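Local coordinates for protein thiol-activated cytolysin (Desulfobulbus propionicus, PDB 6NAL) that probably binds target membranes and assembles into large pores, as a Gram-negative bacterial relative of the cholesterol-dependent cytolysins, at residues 1-13 and 207-221. Residues are numbered along the deposited sequence; the frame is centred on the assembly and turned at random.
Sequences GNNRALINDKLAS and KPADIFAESTTWEDL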
# COMPACT_ATOMS: atom_id res chain seq x y z
N GLY A 1 8.53 -66.29 18.26
CA GLY A 1 9.52 -65.22 18.20
C GLY A 1 10.13 -65.06 16.81
O GLY A 1 10.87 -64.10 16.53
N ASN A 2 9.77 -66.02 15.95
CA ASN A 2 10.24 -66.10 14.57
C ASN A 2 9.47 -65.18 13.64
O ASN A 2 9.99 -64.74 12.60
CB ASN A 2 10.09 -67.55 14.09
CG ASN A 2 8.74 -68.19 14.56
OD1 ASN A 2 7.96 -67.56 15.32
ND2 ASN A 2 8.47 -69.43 14.13
N ASN A 3 8.20 -64.89 13.96
CA ASN A 3 7.41 -64.00 13.13
C ASN A 3 7.84 -62.54 13.30
O ASN A 3 7.88 -61.80 12.32
CB ASN A 3 5.92 -64.15 13.44
CG ASN A 3 5.38 -65.50 13.03
OD1 ASN A 3 5.77 -66.10 11.99
ND2 ASN A 3 4.45 -65.99 13.83
N ARG A 4 8.17 -62.13 14.53
CA ARG A 4 8.63 -60.77 14.77
C ARG A 4 9.92 -60.49 14.04
O ARG A 4 10.12 -59.38 13.53
CB ARG A 4 8.84 -60.55 16.25
CG ARG A 4 7.56 -60.22 16.97
CD ARG A 4 7.81 -59.68 18.35
NE ARG A 4 6.57 -59.72 19.11
CZ ARG A 4 6.49 -59.97 20.41
NH1 ARG A 4 7.58 -60.22 21.11
NH2 ARG A 4 5.31 -59.96 21.02
N ALA A 5 10.81 -61.47 13.99
CA ALA A 5 12.09 -61.27 13.33
C ALA A 5 11.92 -61.03 11.84
O ALA A 5 12.72 -60.31 11.24
CB ALA A 5 13.00 -62.47 13.61
N LEU A 6 10.88 -61.61 11.23
CA LEU A 6 10.58 -61.32 9.83
C LEU A 6 9.98 -59.92 9.67
O LEU A 6 10.29 -59.21 8.70
CB LEU A 6 9.61 -62.37 9.27
CG LEU A 6 9.04 -62.12 7.86
CD1 LEU A 6 10.19 -62.14 6.85
CD2 LEU A 6 7.94 -63.15 7.45
N ILE A 7 9.15 -59.50 10.63
CA ILE A 7 8.57 -58.17 10.57
C ILE A 7 9.65 -57.11 10.73
O ILE A 7 9.66 -56.13 9.99
CB ILE A 7 7.45 -58.03 11.62
CG1 ILE A 7 6.25 -58.86 11.14
CG2 ILE A 7 7.03 -56.58 11.79
CD1 ILE A 7 5.20 -59.08 12.20
N ASN A 8 10.59 -57.32 11.64
CA ASN A 8 11.69 -56.37 11.77
C ASN A 8 12.47 -56.24 10.47
O ASN A 8 12.71 -55.13 9.98
CB ASN A 8 12.60 -56.77 12.91
CG ASN A 8 12.03 -56.38 14.25
OD1 ASN A 8 11.36 -55.34 14.37
ND2 ASN A 8 12.23 -57.23 15.26
N ASP A 9 12.85 -57.36 9.87
CA ASP A 9 13.67 -57.27 8.68
C ASP A 9 12.90 -56.60 7.55
O ASP A 9 13.42 -55.69 6.90
CB ASP A 9 14.17 -58.64 8.26
CG ASP A 9 14.85 -59.37 9.41
OD1 ASP A 9 15.56 -58.73 10.22
OD2 ASP A 9 14.63 -60.60 9.50
N LYS A 10 11.65 -56.99 7.32
CA LYS A 10 10.88 -56.36 6.25
C LYS A 10 10.60 -54.88 6.53
O LYS A 10 10.51 -54.07 5.60
CB LYS A 10 9.59 -57.15 6.01
CG LYS A 10 9.83 -58.47 5.21
CD LYS A 10 9.11 -58.45 3.87
CE LYS A 10 9.69 -59.50 2.92
NZ LYS A 10 10.08 -58.91 1.60
N LEU A 11 10.44 -54.52 7.81
CA LEU A 11 10.27 -53.11 8.16
C LEU A 11 11.53 -52.31 7.88
O LEU A 11 11.49 -51.29 7.17
CB LEU A 11 9.89 -52.97 9.62
CG LEU A 11 8.41 -53.02 9.95
CD1 LEU A 11 8.32 -52.78 11.45
CD2 LEU A 11 7.60 -52.03 9.15
N ALA A 12 12.67 -52.74 8.45
CA ALA A 12 13.94 -52.06 8.24
C ALA A 12 14.30 -51.95 6.76
O ALA A 12 14.92 -50.96 6.33
CB ALA A 12 15.06 -52.78 8.99
N SER A 13 13.90 -52.91 5.96
CA SER A 13 14.20 -52.86 4.54
C SER A 13 13.15 -52.09 3.75
O SER A 13 13.23 -52.03 2.52
CB SER A 13 14.35 -54.29 3.98
OG SER A 13 13.15 -54.73 3.37
N LYS A 207 12.93 -52.20 19.36
CA LYS A 207 12.73 -52.91 18.10
C LYS A 207 11.24 -52.87 17.75
O LYS A 207 10.41 -53.26 18.57
CB LYS A 207 13.25 -54.36 18.17
CG LYS A 207 14.60 -54.57 17.38
CD LYS A 207 14.41 -55.08 15.92
CE LYS A 207 15.75 -55.28 15.17
NZ LYS A 207 16.36 -54.01 14.63
N PRO A 208 10.88 -52.39 16.56
CA PRO A 208 9.47 -52.04 16.31
C PRO A 208 8.53 -53.22 16.36
O PRO A 208 7.38 -53.06 16.78
CB PRO A 208 9.52 -51.44 14.89
CG PRO A 208 10.96 -51.16 14.61
CD PRO A 208 11.74 -52.16 15.40
N ALA A 209 8.98 -54.40 15.91
CA ALA A 209 8.11 -55.57 15.85
C ALA A 209 7.52 -55.91 17.21
O ALA A 209 6.44 -56.52 17.29
CB ALA A 209 8.87 -56.77 15.30
N ASP A 210 8.19 -55.51 18.29
CA ASP A 210 7.68 -55.77 19.64
C ASP A 210 6.27 -55.22 19.90
O ASP A 210 5.63 -55.62 20.88
CB ASP A 210 8.61 -55.18 20.72
CG ASP A 210 10.05 -55.75 20.67
OD1 ASP A 210 10.41 -56.46 19.69
OD2 ASP A 210 10.81 -55.47 21.63
N ILE A 211 5.79 -54.28 19.09
CA ILE A 211 4.41 -53.82 19.22
C ILE A 211 3.41 -54.89 18.82
O ILE A 211 2.24 -54.83 19.26
CB ILE A 211 4.18 -52.55 18.38
CG1 ILE A 211 2.82 -51.93 18.64
CG2 ILE A 211 4.30 -52.84 16.86
CD1 ILE A 211 2.80 -50.97 19.78
N PHE A 212 3.81 -55.87 18.01
CA PHE A 212 2.86 -56.88 17.57
C PHE A 212 2.85 -58.10 18.48
O PHE A 212 3.86 -58.46 19.11
CB PHE A 212 3.18 -57.26 16.13
CG PHE A 212 3.15 -56.09 15.18
CD1 PHE A 212 1.95 -55.48 14.87
CD2 PHE A 212 4.33 -55.58 14.63
CE1 PHE A 212 1.91 -54.39 13.98
CE2 PHE A 212 4.31 -54.50 13.75
CZ PHE A 212 3.10 -53.91 13.41
N ALA A 213 1.68 -58.71 18.61
CA ALA A 213 1.60 -60.03 19.23
C ALA A 213 2.44 -61.04 18.45
O ALA A 213 2.64 -60.93 17.22
CB ALA A 213 0.14 -60.50 19.29
N GLU A 214 2.90 -62.06 19.17
CA GLU A 214 3.77 -63.07 18.56
C GLU A 214 3.10 -63.80 17.41
O GLU A 214 3.80 -64.26 16.49
CB GLU A 214 4.21 -64.08 19.62
CG GLU A 214 5.46 -63.67 20.40
CD GLU A 214 5.93 -64.74 21.37
OE1 GLU A 214 5.35 -64.81 22.48
OE2 GLU A 214 6.86 -65.50 21.01
N SER A 215 1.77 -63.88 17.42
CA SER A 215 1.03 -64.53 16.34
C SER A 215 1.00 -63.74 15.04
O SER A 215 0.72 -64.33 13.99
CB SER A 215 -0.41 -64.79 16.75
OG SER A 215 -0.97 -63.69 17.46
N THR A 216 1.23 -62.43 15.08
CA THR A 216 1.09 -61.57 13.90
C THR A 216 2.27 -61.78 12.96
O THR A 216 3.41 -61.96 13.39
CB THR A 216 1.01 -60.08 14.30
OG1 THR A 216 -0.19 -59.83 15.05
CG2 THR A 216 0.99 -59.17 13.07
N THR A 217 2.01 -61.74 11.68
CA THR A 217 3.06 -61.98 10.69
C THR A 217 3.12 -60.79 9.74
O THR A 217 2.21 -59.96 9.69
CB THR A 217 2.79 -63.25 9.87
OG1 THR A 217 1.49 -63.18 9.29
CG2 THR A 217 2.87 -64.50 10.73
N TRP A 218 4.22 -60.73 8.98
CA TRP A 218 4.36 -59.71 7.96
C TRP A 218 3.16 -59.76 7.03
O TRP A 218 2.62 -58.72 6.63
CB TRP A 218 5.66 -59.88 7.16
CG TRP A 218 5.75 -58.80 6.10
CD1 TRP A 218 5.62 -58.95 4.76
CD2 TRP A 218 5.93 -57.40 6.33
NE1 TRP A 218 5.72 -57.74 4.13
CE2 TRP A 218 5.91 -56.77 5.07
CE3 TRP A 218 6.11 -56.62 7.47
CZ2 TRP A 218 6.05 -55.39 4.92
CZ3 TRP A 218 6.27 -55.24 7.31
CH2 TRP A 218 6.23 -54.65 6.05
N GLU A 219 2.70 -60.97 6.71
CA GLU A 219 1.61 -61.12 5.76
C GLU A 219 0.32 -60.50 6.26
O GLU A 219 -0.48 -60.00 5.46
CB GLU A 219 1.43 -62.60 5.44
CG GLU A 219 0.66 -62.81 4.16
CD GLU A 219 1.50 -62.48 2.94
OE1 GLU A 219 2.76 -62.60 3.02
OE2 GLU A 219 0.89 -62.10 1.91
N ASP A 220 0.09 -60.48 7.57
CA ASP A 220 -1.08 -59.77 8.08
C ASP A 220 -0.97 -58.27 7.86
O ASP A 220 -1.98 -57.62 7.58
CB ASP A 220 -1.27 -60.06 9.56
CG ASP A 220 -1.47 -61.52 9.82
OD1 ASP A 220 -2.27 -62.12 9.07
OD2 ASP A 220 -0.80 -62.04 10.74
N LEU A 221 0.23 -57.70 8.03
CA LEU A 221 0.40 -56.27 7.80
C LEU A 221 0.15 -55.93 6.33
O LEU A 221 -0.60 -54.99 6.03
CB LEU A 221 1.80 -55.84 8.22
CG LEU A 221 2.03 -55.47 9.68
CD1 LEU A 221 1.86 -56.59 10.63
CD2 LEU A 221 3.48 -54.96 9.80
O HOH W 1 6.06 -62.45 10.26
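Arg4 turns its CG away from its own carbonyl carbon (chi1 -82°), and the chain then runs extended from CG to NE. This carries the guanidinium past Ala209 to the carbonyl of Phe212. Arg4 NE and Arg4 NH2 both hydrogen-bond to Phe212 O, at 3.0 Å and 2.8 Å, a side-on grip on one atom. CG of Glu214 lies over one face of the guanidinium and CA of Asp210 over the other. NH2 also forms a salt bridge with Asp96, which helps to fix the group.

The preceding residue, Asn3, reaches Glu214 O with ND2 at 3.2 Å; the bond is nearly straight (173°) and lies in the carbonyl plane. One turn after Arg4, Asn8 OD1 accepts from Ala209 N at 3.0 Å. Ile7 fills the middle, its CG2 against Ala209 CB and the Phe212 ring.

With CG anti to its backbone N (chi1 180°), Trp218 lays its indole against Lys10. The Trp218 side chain fits as a knob among Leu6, Ile7, Lys10 and Leu11; Lys10 lies over a ring face and Leu11 CD2 at the edge. Lys10 CD makes a CH-pi contact, 3.6 Å from the centroid of the Trp218 five-membered ring. A water bridges Asn3 O and Trp218 N.

This is packing near one end of an elongated molecule. Helix 2-12 packs against the 3-10 segment 208-211, the following loop and the start of helix 218-224. Leu11 also touches Pro232 of strand 232-250, while Phe212 packs on Leu76 of strand 76-78.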